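N5-Carboxyaminoimidazole ribonucleotide synthetase (Staphylococcus aureus subsp. aureus, PDB 3ORQ) catalyses the ATP-dependent joining of 5-aminoimidazole ribonucleotide and bicarbonate to give N5-carboxyaminoimidazole ribonucleotide, a ligase reaction of purine biosynthesis carried out by an ATP-grasp enzyme. Local coordinates at residues M4-K8 against R201-N205; Y61-L67 against N83-Q88; E284-Y288 against P304-L310; P312-L318 against G353-T359. All coordinates share one frame; numbering follows the deposited sequence.

Contact 1: M4-K8 against R201-N205; sequences MNFNK and RGNNN
Asn203 presents its side-chain amide to Phe6 and engages both polar groups of that residue's backbone. OD1 of Asn203 accepts from N of Phe6 at 3.1 Å, with the donor in the carbonyl plane on a lone pair and an N-H...O angle of 151°. ND2 of Asn203 completes the pair with a weak bond to O of Phe6 at 3.5 Å; its stronger partner is the carbonyl of Gly300. The same amide also lies on the Phe6 ring. Because CG of Phe6 sits between its own N and carbonyl carbon (chi1 57°), the ring folds back beneath Asn203, and the two planes stack 28° apart with OD1 displaced toward the rim of the ring. The buried amide is thus held both by its bonds and by the stack. Pro99 and Ile251 also touch the ring.

Toward solvent the fit slackens. N of Asn204 makes only a weak bond to O of Met4, at 3.0 Å, and the exposed Lys8 merely lays its CG against ND2 of Asn203 at 3.6 Å. Met4, a selenomethionine, bends along its chain so that SE lies 3.4 Å from CB of Asn205, while its CE comes to the edge of the Arg201 guanidinium. Arg201, by contrast, is buried beneath this exposed chain and firmly bonded: its NH2 donates at 2.7 Å to OD1 of Asn205, which lies in the guanidinium plane, and its NH1 bonds to the carbonyl of Phe250. Asn204 and Asn205 both have positive phi, a conformation asparagine readily adopts in the connection of a beta-hairpin, here the one joining strands 191-201 and 207-218 of the ATP-grasp domain.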
loop_
_atom_site.group_PDB
_atom_site.type_symbol
_atom_site.label_atom_id
_atom_site.label_comp_id
_atom_site.label_asym_id
_atom_site.label_seq_id
_atom_site.Cartn_x
_atom_site.Cartn_y
_atom_site.Cartn_z
HETATM N N MSE A 4 -15.118 -23.482 11.370
HETATM C CA MSE A 4 -15.843 -22.672 10.404
HETATM C C MSE A 4 -15.939 -21.218 10.905
HETATM O O MSE A 4 -15.814 -20.280 10.103
HETATM C CB MSE A 4 -17.251 -23.247 10.153
HETATM C CG MSE A 4 -18.260 -22.284 9.449
HETATM SE SE MSE A 4 -18.881 -22.692 7.578
HETATM C CE MSE A 4 -17.190 -23.142 6.760
ATOM N N ASN A 5 -16.182 -21.039 12.210
ATOM C CA ASN A 5 -16.268 -19.701 12.798
ATOM C C ASN A 5 -15.225 -19.483 13.885
ATOM O O ASN A 5 -14.982 -20.377 14.694
ATOM C CB ASN A 5 -17.657 -19.406 13.324
ATOM C CG ASN A 5 -18.709 -19.574 12.270
ATOM O OD1 ASN A 5 -19.021 -18.619 11.532
ATOM N ND2 ASN A 5 -19.265 -20.803 12.165
ATOM N N PHE A 6 -14.593 -18.301 13.872
ATOM C CA PHE A 6 -13.442 -18.048 14.734
ATOM C C PHE A 6 -13.311 -16.576 15.163
ATOM O O PHE A 6 -14.105 -15.732 14.766
ATOM C CB PHE A 6 -12.181 -18.570 14.056
ATOM C CG PHE A 6 -11.944 -17.990 12.704
ATOM C CD1 PHE A 6 -11.294 -16.735 12.562
ATOM C CD2 PHE A 6 -12.339 -18.686 11.559
ATOM C CE1 PHE A 6 -11.035 -16.191 11.295
ATOM C CE2 PHE A 6 -12.109 -18.157 10.276
ATOM C CZ PHE A 6 -11.465 -16.889 10.134
ATOM N N ASN A 7 -12.355 -16.280 16.027
ATOM C CA ASN A 7 -12.265 -14.933 16.619
ATOM C C ASN A 7 -12.294 -13.801 15.611
ATOM O O ASN A 7 -11.549 -13.819 14.600
ATOM C CB ASN A 7 -11.026 -14.813 17.448
ATOM C CG ASN A 7 -11.076 -15.676 18.692
ATOM O OD1 ASN A 7 -12.052 -16.400 18.948
ATOM N ND2 ASN A 7 -10.011 -15.613 19.473
ATOM N N LYS A 8 -13.173 -12.844 15.880
ATOM C CA LYS A 8 -13.209 -11.576 15.163
ATOM C C LYS A 8 -12.300 -10.606 15.890
ATOM O O LYS A 8 -12.617 -10.174 16.998
ATOM C CB LYS A 8 -14.647 -11.022 15.027
ATOM C CG LYS A 8 -15.515 -11.878 14.072
ATOM C CD LYS A 8 -16.969 -11.381 13.949
ATOM C CE LYS A 8 -17.762 -12.318 12.997
ATOM N NZ LYS A 8 -19.258 -12.272 13.078
ATOM N N ARG A 201 -10.536 -17.224 1.674
ATOM C CA ARG A 201 -11.647 -17.848 2.407
ATOM C C ARG A 201 -11.608 -17.313 3.808
ATOM O O ARG A 201 -10.529 -17.195 4.388
ATOM C CB ARG A 201 -11.484 -19.369 2.433
ATOM C CG ARG A 201 -12.587 -20.081 1.672
ATOM C CD ARG A 201 -12.549 -21.594 1.948
ATOM N NE ARG A 201 -13.744 -21.991 2.646
ATOM C CZ ARG A 201 -13.809 -22.444 3.886
ATOM N NH1 ARG A 201 -12.714 -22.606 4.631
ATOM N NH2 ARG A 201 -15.013 -22.739 4.383
ATOM N N GLY A 202 -12.751 -16.953 4.350
ATOM C CA GLY A 202 -12.747 -16.348 5.673
ATOM C C GLY A 202 -13.815 -16.942 6.569
ATOM O O GLY A 202 -14.314 -18.046 6.344
ATOM N N ASN A 203 -14.158 -16.192 7.588
ATOM C CA ASN A 203 -15.158 -16.556 8.565
ATOM C C ASN A 203 -16.485 -17.024 7.990
ATOM O O ASN A 203 -16.937 -16.546 6.956
ATOM C CB ASN A 203 -15.424 -15.322 9.425
ATOM C CG ASN A 203 -15.264 -15.604 10.866
ATOM O OD1 ASN A 203 -15.207 -16.771 11.273
ATOM N ND2 ASN A 203 -15.164 -14.543 11.675
ATOM N N ASN A 204 -17.125 -17.948 8.691
ATOM C CA ASN A 204 -18.439 -18.460 8.310
ATOM C C ASN A 204 -18.564 -18.780 6.815
ATOM O O ASN A 204 -19.515 -18.327 6.134
ATOM C CB ASN A 204 -19.528 -17.480 8.751
ATOM C CG ASN A 204 -20.920 -18.121 8.786
ATOM O OD1 ASN A 204 -21.084 -19.310 9.096
ATOM N ND2 ASN A 204 -21.932 -17.322 8.473
ATOM N N ASN A 205 -17.587 -19.520 6.302
ATOM C CA ASN A 205 -17.612 -19.986 4.918
ATOM C C ASN A 205 -17.507 -18.917 3.819
ATOM O O ASN A 205 -17.718 -19.219 2.644
ATOM C CB ASN A 205 -18.874 -20.861 4.663
ATOM C CG ASN A 205 -18.660 -21.905 3.553
ATOM O OD1 ASN A 205 -17.564 -22.486 3.414
ATOM N ND2 ASN A 205 -19.705 -22.127 2.736
#

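Contact 2: Y61-L67 against N83-Q88; sequences YDDEKAL and NISAQQ
Tyr61 and Asn83 both place CG beside the backbone N and opposite the carbonyl carbon, Tyr61 with chi1 -54° and Asn83 with -28°, away from the staggered value, and these torsions lay a side-chain amide flat on an aromatic ring. The two planes are only 10° apart; ND2 of Asn83 lies over the centre of the Tyr61 ring, while CB of Asn83 comes to 3.8 Å from CD2 of Tyr61. The phenol end is fixed separately, by a hydrogen bond from OH of Tyr61 to Asp42.

A second meeting depends on unlike chain shapes. Glu64 is extended beyond CG, whereas Gln88 bends at chi2, and the two cross at about a right angle. NE2 of Gln88 gives a weak hydrogen bond to OE1 of Glu64 at 3.3 Å, and OE1 of Gln88 rests 3.3 Å from CB of Glu64.

The setting is the Rossmann-like preATP-grasp domain, whose four-stranded parallel sheet places the starts of helices 64-73 and 86-95 after strands 55-58 and 76-79. Each helix opens with a side-chain N-cap: OD1 of Asp63 accepts from N of Ala66 at 3.3 Å, met from above the carboxylate plane, and OG of Ser85 accepts from N of Gln88 at 2.9 Å. Alongside the caps, CD1 of Leu67 meets CD1 of Ile84 at 4.0 Å. Leu67 continues inward onto Leu41 and Ile18 of the sheet and onto Leu92 of the helix that Ser85 caps. At the opposite end the side chain of Asn83 lies about 6 Å from that of Tyr157, a residue that lines the pyrophosphate pocket.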
loop_
_atom_site.group_PDB
_atom_site.type_symbol
_atom_site.label_atom_id
_atom_site.label_comp_id
_atom_site.label_asym_id
_atom_site.label_seq_id
_atom_site.Cartn_x
_atom_site.Cartn_y
_atom_site.Cartn_z
ATOM N N TYR A 61 12.517 -21.949 11.787
ATOM C CA TYR A 61 11.109 -22.337 11.712
ATOM C C TYR A 61 10.778 -23.637 12.468
ATOM O O TYR A 61 9.619 -23.917 12.742
ATOM C CB TYR A 61 10.671 -22.425 10.261
ATOM C CG TYR A 61 10.922 -21.175 9.435
ATOM C CD1 TYR A 61 10.309 -19.958 9.748
ATOM C CD2 TYR A 61 11.772 -21.220 8.323
ATOM C CE1 TYR A 61 10.526 -18.805 8.956
ATOM C CE2 TYR A 61 11.987 -20.086 7.517
ATOM C CZ TYR A 61 11.350 -18.881 7.846
ATOM O OH TYR A 61 11.596 -17.763 7.071
ATOM N N ASP A 62 11.794 -24.413 12.818
ATOM C CA ASP A 62 11.602 -25.630 13.629
ATOM C C ASP A 62 11.774 -25.351 15.135
ATOM O O ASP A 62 11.583 -26.249 15.943
ATOM C CB ASP A 62 12.597 -26.729 13.205
ATOM C CG ASP A 62 14.065 -26.258 13.294
ATOM O OD1 ASP A 62 14.335 -25.143 12.812
ATOM O OD2 ASP A 62 14.959 -26.975 13.825
ATOM N N ASP A 63 12.141 -24.118 15.500
ATOM C CA ASP A 63 12.487 -23.755 16.879
ATOM C C ASP A 63 11.209 -23.562 17.719
ATOM O O ASP A 63 10.511 -22.536 17.616
ATOM C CB ASP A 63 13.390 -22.520 16.838
ATOM C CG ASP A 63 13.845 -22.030 18.215
ATOM O OD1 ASP A 63 13.251 -22.391 19.238
ATOM O OD2 ASP A 63 14.817 -21.236 18.267
ATOM N N GLU A 64 10.907 -24.568 18.544
ATOM C CA GLU A 64 9.665 -24.650 19.317
ATOM C C GLU A 64 9.512 -23.562 20.389
ATOM O O GLU A 64 8.403 -23.065 20.603
ATOM C CB GLU A 64 9.509 -26.067 19.945
ATOM C CG GLU A 64 8.190 -26.299 20.705
ATOM C CD GLU A 64 7.975 -27.759 21.201
ATOM O OE1 GLU A 64 8.526 -28.734 20.599
ATOM O OE2 GLU A 64 7.236 -27.922 22.202
ATOM N N LYS A 65 10.610 -23.204 21.058
ATOM C CA LYS A 65 10.554 -22.138 22.070
ATOM C C LYS A 65 10.165 -20.807 21.416
ATOM O O LYS A 65 9.353 -20.049 21.943
ATOM C CB LYS A 65 11.892 -21.945 22.819
ATOM C CG LYS A 65 12.496 -23.190 23.437
ATOM C CD LYS A 65 11.975 -23.457 24.839
ATOM C CE LYS A 65 12.738 -24.626 25.493
ATOM N NZ LYS A 65 12.083 -25.094 26.744
ATOM N N ALA A 66 10.793 -20.521 20.285
ATOM C CA ALA A 66 10.569 -19.258 19.584
ATOM C C ALA A 66 9.144 -19.211 19.020
ATOM O O ALA A 66 8.482 -18.189 19.153
ATOM C CB ALA A 66 11.562 -19.074 18.503
ATOM N N LEU A 67 8.673 -20.322 18.435
ATOM C CA LEU A 67 7.307 -20.342 17.897
ATOM C C LEU A 67 6.294 -20.116 19.040
ATOM O O LEU A 67 5.312 -19.391 18.863
ATOM C CB LEU A 67 7.007 -21.617 17.099
ATOM C CG LEU A 67 7.781 -21.855 15.791
ATOM C CD1 LEU A 67 7.679 -23.331 15.360
ATOM C CD2 LEU A 67 7.320 -20.921 14.648
ATOM N N ASN A 83 7.302 -23.611 4.682
ATOM C CA ASN A 83 8.473 -24.102 5.417
ATOM C C ASN A 83 8.150 -25.034 6.584
ATOM O O ASN A 83 8.498 -26.207 6.552
ATOM C CB ASN A 83 9.290 -22.923 5.979
ATOM C CG ASN A 83 9.158 -21.658 5.149
ATOM O OD1 ASN A 83 9.799 -21.512 4.102
ATOM N ND2 ASN A 83 8.332 -20.719 5.630
ATOM N N ILE A 84 7.475 -24.484 7.595
ATOM C CA ILE A 84 7.296 -25.107 8.910
ATOM C C ILE A 84 6.812 -26.555 8.901
ATOM O O ILE A 84 6.095 -26.968 7.993
ATOM C CB ILE A 84 6.363 -24.257 9.809
ATOM C CG1 ILE A 84 6.088 -24.990 11.137
ATOM C CG2 ILE A 84 5.095 -23.872 9.056
ATOM C CD1 ILE A 84 5.428 -24.170 12.219
ATOM N N SER A 85 7.206 -27.320 9.916
ATOM C CA SER A 85 6.742 -28.683 10.017
ATOM C C SER A 85 5.295 -28.725 10.478
ATOM O O SER A 85 4.895 -28.008 11.404
ATOM C CB SER A 85 7.604 -29.487 10.978
ATOM O OG SER A 85 7.082 -29.435 12.286
ATOM N N ALA A 86 4.523 -29.586 9.828
ATOM C CA ALA A 86 3.137 -29.803 10.164
ATOM C C ALA A 86 2.966 -30.180 11.629
ATOM O O ALA A 86 1.972 -29.788 12.266
ATOM C CB ALA A 86 2.564 -30.915 9.293
ATOM N N GLN A 87 3.922 -30.953 12.144
ATOM C CA GLN A 87 3.874 -31.397 13.520
ATOM C C GLN A 87 4.026 -30.230 14.501
ATOM O O GLN A 87 3.334 -30.185 15.503
ATOM C CB GLN A 87 4.936 -32.478 13.783
ATOM C CG GLN A 87 4.454 -33.593 14.724
ATOM C CD GLN A 87 4.008 -33.074 16.102
ATOM O OE1 GLN A 87 2.807 -33.122 16.456
ATOM N NE2 GLN A 87 4.976 -32.557 16.877
ATOM N N GLN A 88 4.917 -29.283 14.202
ATOM C CA GLN A 88 5.101 -28.123 15.063
ATOM C C GLN A 88 3.838 -27.239 15.031
ATOM O O GLN A 88 3.395 -26.721 16.052
ATOM C CB GLN A 88 6.325 -27.304 14.630
ATOM C CG GLN A 88 7.638 -27.728 15.285
ATOM C CD GLN A 88 7.556 -27.769 16.809
ATOM O OE1 GLN A 88 7.394 -26.741 17.461
ATOM N NE2 GLN A 88 7.661 -28.968 17.377
#

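Contact 3: E284-Y288 against P304-L310; sequences EACDY and PNSIELL
Asp287 and Glu308 are joined by hydrogen bonds from both backbone and side chain. N of Glu308 donates to OD1 of Asp287 at 2.9 Å with an angle of 166°, arriving from above the carboxylate plane. A chi1 of 49° folds the Asp287 carboxylate back over its own backbone and turns it to meet this donor. In return, N of Asp287 donates to O of Glu308 at 3.3 Å. Two residues along, N of Leu310 bonds to O of Ala285 at 2.8 Å. A water donates to O of Ser306 and lies at the edge of the Tyr288 ring; its very short approach to OD2 of Asp287 is doubtful in detail.

The backbone bonds flank a single beta bridge between Cys286 and Leu309, just where the chain leaves helix 282-285. After helix 290-298 the chain thus returns alongside its earlier course before entering strand 313-319, and this bridged corner lies at the dimer interface: Leu310 packs on Leu310 of the second subunit, and the Tyr288 ring meets His337 of that subunit.

Charge is the second element. OD2 of Asp287 and OE1 of Glu308 are 4.6 Å apart, like charges whose repulsion is probably eased by the salt bridge from Glu308 to Lys311 of the second subunit.

Apolar packing supplies the rest. Pro304 lies over the face of Tyr288 in a CH-pi contact, with CG of Pro304 3.6 Å from the ring centroid and 11° off its normal. CD1 of Leu309 touches CB of Ala285 at 3.7 Å, and CG2 of Ile307 reaches CB of Cys286 at 3.8 Å.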
loop_
_atom_site.group_PDB
_atom_site.type_symbol
_atom_site.label_atom_id
_atom_site.label_comp_id
_atom_site.label_asym_id
_atom_site.label_seq_id
_atom_site.Cartn_x
_atom_site.Cartn_y
_atom_site.Cartn_z
ATOM N N GLU A 284 -1.780 -2.979 -7.283
ATOM C CA GLU A 284 -2.102 -1.765 -8.053
ATOM C C GLU A 284 -3.417 -1.854 -8.829
ATOM O O GLU A 284 -4.103 -0.830 -9.031
ATOM C CB GLU A 284 -0.977 -1.435 -9.031
ATOM C CG GLU A 284 0.307 -0.841 -8.373
ATOM C CD GLU A 284 1.134 -1.917 -7.734
ATOM O OE1 GLU A 284 0.842 -3.090 -8.034
ATOM O OE2 GLU A 284 2.030 -1.613 -6.910
ATOM N N ALA A 285 -3.769 -3.060 -9.267
ATOM C CA ALA A 285 -4.824 -3.234 -10.303
ATOM C C ALA A 285 -6.227 -3.503 -9.777
ATOM O O ALA A 285 -7.201 -3.317 -10.514
ATOM C CB ALA A 285 -4.414 -4.315 -11.261
ATOM N N CYS A 286 -6.349 -3.889 -8.511
ATOM C CA CYS A 286 -7.678 -4.312 -7.950
ATOM C C CYS A 286 -8.087 -3.384 -6.853
ATOM O O CYS A 286 -7.254 -2.636 -6.327
ATOM C CB CYS A 286 -7.633 -5.755 -7.385
ATOM S SG CYS A 286 -7.305 -7.031 -8.625
ATOM N N ASP A 287 -9.352 -3.458 -6.461
ATOM C CA ASP A 287 -9.822 -2.602 -5.375
ATOM C C ASP A 287 -9.424 -3.173 -4.010
ATOM O O ASP A 287 -9.557 -2.490 -2.973
ATOM C CB ASP A 287 -11.342 -2.372 -5.474
ATOM C CG ASP A 287 -12.138 -3.670 -5.669
ATOM O OD1 ASP A 287 -11.530 -4.753 -5.833
ATOM O OD2 ASP A 287 -13.388 -3.615 -5.663
ATOM N N TYR A 288 -8.971 -4.432 -4.008
ATOM C CA TYR A 288 -8.401 -5.095 -2.818
ATOM C C TYR A 288 -7.199 -5.894 -3.319
ATOM O O TYR A 288 -7.229 -6.410 -4.435
ATOM C CB TYR A 288 -9.360 -6.099 -2.196
ATOM C CG TYR A 288 -10.694 -5.521 -1.704
ATOM C CD1 TYR A 288 -11.803 -5.489 -2.567
ATOM C CD2 TYR A 288 -10.846 -5.055 -0.403
ATOM C CE1 TYR A 288 -13.023 -4.986 -2.169
ATOM C CE2 TYR A 288 -12.092 -4.495 0.026
ATOM C CZ TYR A 288 -13.168 -4.484 -0.888
ATOM O OH TYR A 288 -14.400 -3.993 -0.518
ATOM N N PRO A 304 -14.890 -8.927 0.930
ATOM C CA PRO A 304 -15.760 -8.406 -0.127
ATOM C C PRO A 304 -16.289 -9.586 -0.934
ATOM O O PRO A 304 -15.578 -10.577 -1.075
ATOM C CB PRO A 304 -14.826 -7.578 -0.961
ATOM C CG PRO A 304 -13.431 -8.221 -0.683
ATOM C CD PRO A 304 -13.492 -8.525 0.767
ATOM N N ASN A 305 -17.506 -9.479 -1.454
ATOM C CA ASN A 305 -18.102 -10.558 -2.229
ATOM C C ASN A 305 -17.453 -10.727 -3.573
ATOM O O ASN A 305 -17.390 -11.839 -4.082
ATOM C CB ASN A 305 -19.614 -10.333 -2.394
ATOM C CG ASN A 305 -20.365 -10.457 -1.060
ATOM O OD1 ASN A 305 -21.252 -9.658 -0.754
ATOM N ND2 ASN A 305 -19.970 -11.449 -0.240
ATOM N N SER A 306 -16.971 -9.634 -4.160
ATOM C CA SER A 306 -16.233 -9.762 -5.410
ATOM C C SER A 306 -15.032 -8.850 -5.428
ATOM O O SER A 306 -14.947 -7.910 -4.649
ATOM C CB SER A 306 -17.143 -9.500 -6.632
ATOM O OG SER A 306 -17.411 -8.118 -6.723
ATOM N N ILE A 307 -14.092 -9.142 -6.315
ATOM C CA ILE A 307 -12.949 -8.277 -6.519
ATOM C C ILE A 307 -13.002 -7.642 -7.906
ATOM O O ILE A 307 -13.332 -8.315 -8.890
ATOM C CB ILE A 307 -11.635 -9.035 -6.281
ATOM C CG1 ILE A 307 -11.524 -9.348 -4.780
ATOM C CG2 ILE A 307 -10.437 -8.152 -6.649
ATOM C CD1 ILE A 307 -11.120 -10.717 -4.568
ATOM N N GLU A 308 -12.728 -6.339 -7.979
ATOM C CA GLU A 308 -12.835 -5.641 -9.261
ATOM C C GLU A 308 -11.466 -5.437 -9.807
ATOM O O GLU A 308 -10.594 -4.969 -9.091
ATOM C CB GLU A 308 -13.501 -4.272 -9.131
ATOM C CG GLU A 308 -14.993 -4.307 -9.147
ATOM C CD GLU A 308 -15.631 -2.922 -9.253
ATOM O OE1 GLU A 308 -16.733 -2.754 -8.658
ATOM O OE2 GLU A 308 -15.057 -2.017 -9.930
ATOM N N LEU A 309 -11.271 -5.757 -11.074
ATOM C CA LEU A 309 -10.058 -5.315 -11.771
ATOM C C LEU A 309 -10.292 -3.877 -12.290
ATOM O O LEU A 309 -11.045 -3.669 -13.269
ATOM C CB LEU A 309 -9.700 -6.301 -12.896
ATOM C CG LEU A 309 -8.443 -6.043 -13.726
ATOM C CD1 LEU A 309 -7.192 -6.209 -12.907
ATOM C CD2 LEU A 309 -8.438 -7.032 -14.842
ATOM N N LEU A 310 -9.681 -2.894 -11.652
ATOM C CA LEU A 310 -9.821 -1.452 -12.024
ATOM C C LEU A 310 -9.065 -1.124 -13.332
ATOM O O LEU A 310 -9.494 -0.294 -14.131
ATOM C CB LEU A 310 -9.321 -0.573 -10.877
ATOM C CG LEU A 310 -10.019 -0.841 -9.532
ATOM C CD1 LEU A 310 -9.408 -0.044 -8.363
ATOM C CD2 LEU A 310 -11.563 -0.586 -9.639
HETATM O O HOH W 1 -15.293 -5.001 -4.869
#

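Contact 4: P312-L318 against G353-T359; sequences PAVMMNL and GHMTVLT
O of Met355 is approached by two groups of the facing strand: N of Met316 donates to it at 2.9 Å, in the carbonyl plane, and CA of Met315 adds a C-H...O contact at 3.2 Å. This is the pattern of an antiparallel beta ladder. Strands 313-318 and 353-358 run at 162° to each other within the large antiparallel sheet that continues from the ATP-grasp domain into the C-terminal domain. Met316 with Met355 and Val314 with Val357 are hydrogen-bonded pairs; Ala313 with Leu358, Met315 with Thr356 and Asn317 with His354 are non-hydrogen-bonded ones. Met315, Met316 and Met355 are all selenomethionines.

The two faces are packed differently. On that of Val314, Met316, Leu318, Met355 and Val357, beside helix 362-372, Met316, Met355 and Leu318 pack together. A chi1 of 49° tucks CG of Met355 in between the two backbone branches, 3.7 Å from CB of Met316, and a bend at chi3 swings its CE to 3.8 Å from CD1 of Leu318.

The other face, that of Ala313, Met315, Asn317, His354, Thr356 and Leu358, mixes apolar and polar groups. CE of Met315 lies 3.6 Å from CB of His354, with SE set obliquely to the imidazole. This ring is stacked on His339, and its ND1 bonds to Tyr341. Asn317, whose ND2 bonds to the carbonyl of Leu222, borders the next strand of the sheet.

At the far end N of Thr359 donates to O of Pro312 at an angle of 169°, from above the carbonyl plane, and CG2 of Thr359 closes against CG2 of Val314 at 4.0 Å.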
loop_
_atom_site.group_PDB
_atom_site.type_symbol
_atom_site.label_atom_id
_atom_site.label_comp_id
_atom_site.label_asym_id
_atom_site.label_seq_id
_atom_site.Cartn_x
_atom_site.Cartn_y
_atom_site.Cartn_z
ATOM N N PRO A 312 -6.352 -3.372 -16.372
ATOM C CA PRO A 312 -5.642 -4.599 -16.685
ATOM C C PRO A 312 -4.171 -4.366 -16.426
ATOM O O PRO A 312 -3.754 -3.186 -16.284
ATOM C CB PRO A 312 -5.848 -4.777 -18.190
ATOM C CG PRO A 312 -7.092 -3.982 -18.545
ATOM C CD PRO A 312 -7.025 -2.784 -17.562
ATOM N N ALA A 313 -3.381 -5.456 -16.376
ATOM C CA ALA A 313 -2.040 -5.352 -15.841
ATOM C C ALA A 313 -1.088 -6.415 -16.340
ATOM O O ALA A 313 -1.482 -7.519 -16.680
ATOM C CB ALA A 313 -2.081 -5.342 -14.289
ATOM N N VAL A 314 0.184 -6.056 -16.381
ATOM C CA VAL A 314 1.217 -6.953 -16.817
ATOM C C VAL A 314 2.275 -6.851 -15.749
ATOM O O VAL A 314 2.869 -5.774 -15.535
ATOM C CB VAL A 314 1.815 -6.486 -18.163
ATOM C CG1 VAL A 314 2.959 -7.386 -18.558
ATOM C CG2 VAL A 314 0.769 -6.530 -19.236
HETATM N N MSE A 315 2.491 -7.937 -15.034
HETATM C CA MSE A 315 3.431 -7.859 -13.942
HETATM C C MSE A 315 4.662 -8.694 -14.292
HETATM O O MSE A 315 4.520 -9.819 -14.785
HETATM C CB MSE A 315 2.781 -8.418 -12.693
HETATM C CG MSE A 315 3.744 -8.415 -11.498
HETATM SE SE MSE A 315 3.426 -9.919 -10.334
HETATM C CE MSE A 315 5.255 -10.434 -10.221
HETATM N N MSE A 316 5.854 -8.149 -14.047
HETATM C CA MSE A 316 7.121 -8.853 -14.333
HETATM C C MSE A 316 7.838 -9.080 -13.020
HETATM O O MSE A 316 7.929 -8.161 -12.211
HETATM C CB MSE A 316 8.043 -8.024 -15.240
HETATM C CG MSE A 316 7.409 -7.478 -16.501
HETATM SE SE MSE A 316 6.825 -8.888 -17.698
HETATM C CE MSE A 316 8.547 -9.645 -18.171
ATOM N N ASN A 317 8.352 -10.282 -12.794
ATOM C CA ASN A 317 9.257 -10.489 -11.664
ATOM C C ASN A 317 10.559 -9.773 -11.925
ATOM O O ASN A 317 10.913 -9.523 -13.074
ATOM C CB ASN A 317 9.533 -11.969 -11.462
ATOM C CG ASN A 317 8.719 -12.554 -10.333
ATOM O OD1 ASN A 317 8.097 -11.817 -9.543
ATOM N ND2 ASN A 317 8.695 -13.881 -10.252
ATOM N N LEU A 318 11.268 -9.409 -10.867
ATOM C CA LEU A 318 12.652 -8.907 -11.044
ATOM C C LEU A 318 13.643 -9.793 -10.308
ATOM O O LEU A 318 13.883 -9.627 -9.124
ATOM C CB LEU A 318 12.805 -7.425 -10.663
ATOM C CG LEU A 318 12.080 -6.375 -11.532
ATOM C CD1 LEU A 318 11.838 -5.035 -10.792
ATOM C CD2 LEU A 318 12.852 -6.137 -12.851
ATOM N N GLY A 353 12.421 -8.245 -6.489
ATOM C CA GLY A 353 11.325 -7.282 -6.540
ATOM C C GLY A 353 10.404 -7.659 -7.677
ATOM O O GLY A 353 10.541 -8.749 -8.238
ATOM N N HIS A 354 9.456 -6.765 -7.997
ATOM C CA HIS A 354 8.632 -6.934 -9.184
ATOM C C HIS A 354 8.151 -5.559 -9.655
ATOM O O HIS A 354 8.282 -4.527 -8.963
ATOM C CB HIS A 354 7.454 -7.884 -8.921
ATOM C CG HIS A 354 6.420 -7.321 -7.976
ATOM N ND1 HIS A 354 6.467 -7.520 -6.613
ATOM C CD2 HIS A 354 5.304 -6.582 -8.209
ATOM C CE1 HIS A 354 5.431 -6.920 -6.040
ATOM N NE2 HIS A 354 4.721 -6.324 -6.988
HETATM N N MSE A 355 7.592 -5.551 -10.850
HETATM C CA MSE A 355 7.048 -4.355 -11.400
HETATM C C MSE A 355 5.660 -4.666 -11.947
HETATM O O MSE A 355 5.396 -5.760 -12.454
HETATM C CB MSE A 355 7.976 -3.778 -12.485
HETATM C CG MSE A 355 8.450 -4.752 -13.530
HETATM SE SE MSE A 355 9.555 -3.807 -14.855
HETATM C CE MSE A 355 10.628 -2.939 -13.682
ATOM N N THR A 356 4.773 -3.706 -11.821
ATOM C CA THR A 356 3.430 -3.895 -12.299
ATOM C C THR A 356 3.091 -2.730 -13.196
ATOM O O THR A 356 3.099 -1.552 -12.755
ATOM C CB THR A 356 2.444 -3.921 -11.140
ATOM O OG1 THR A 356 2.740 -5.063 -10.325
ATOM C CG2 THR A 356 0.985 -4.007 -11.655
ATOM N N VAL A 357 2.784 -3.066 -14.437
ATOM C CA VAL A 357 2.477 -2.084 -15.443
ATOM C C VAL A 357 0.978 -2.099 -15.714
ATOM O O VAL A 357 0.452 -3.021 -16.285
ATOM C CB VAL A 357 3.259 -2.380 -16.728
ATOM C CG1 VAL A 357 3.175 -1.232 -17.663
ATOM C CG2 VAL A 357 4.759 -2.719 -16.408
ATOM N N LEU A 358 0.292 -1.056 -15.310
ATOM C CA LEU A 358 -1.128 -0.961 -15.600
ATOM C C LEU A 358 -1.256 -0.556 -17.035
ATOM O O LEU A 358 -0.515 0.302 -17.493
ATOM C CB LEU A 358 -1.797 0.069 -14.693
ATOM C CG LEU A 358 -1.746 -0.252 -13.186
ATOM C CD1 LEU A 358 -2.472 0.838 -12.367
ATOM C CD2 LEU A 358 -2.365 -1.636 -12.924
ATOM N N THR A 359 -2.178 -1.184 -17.760
ATOM C CA THR A 359 -2.261 -0.939 -19.212
ATOM C C THR A 359 -3.673 -1.166 -19.764
ATOM O O THR A 359 -4.391 -2.057 -19.300
ATOM C CB THR A 359 -1.274 -1.862 -19.962
ATOM O OG1 THR A 359 -1.265 -1.572 -21.373
ATOM C CG2 THR A 359 -1.644 -3.323 -19.741
#

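Contacts 3 and 4 form one continuous region, their centres 16 Å apart: CB of Ala285 in contact 3 reaches CD2 of Leu358 in contact 4 at 3.8 Å, and the short helix 282-285 packs on the sheet face that carries Thr356 and Leu358. Contact 2 is nested along the chain within the loop closed by contact 1, yet their nearest atoms are about 16 Å apart. Contacts 2 and 4 lie on opposite sides of the chain's centre and both lie near the ligands: the side chain of Asn83 is about 8 Å from the bound pyrophosphate, and that of Asn317 about 10 Å from ADP. Contacts 1 and 3 lie away from these sites.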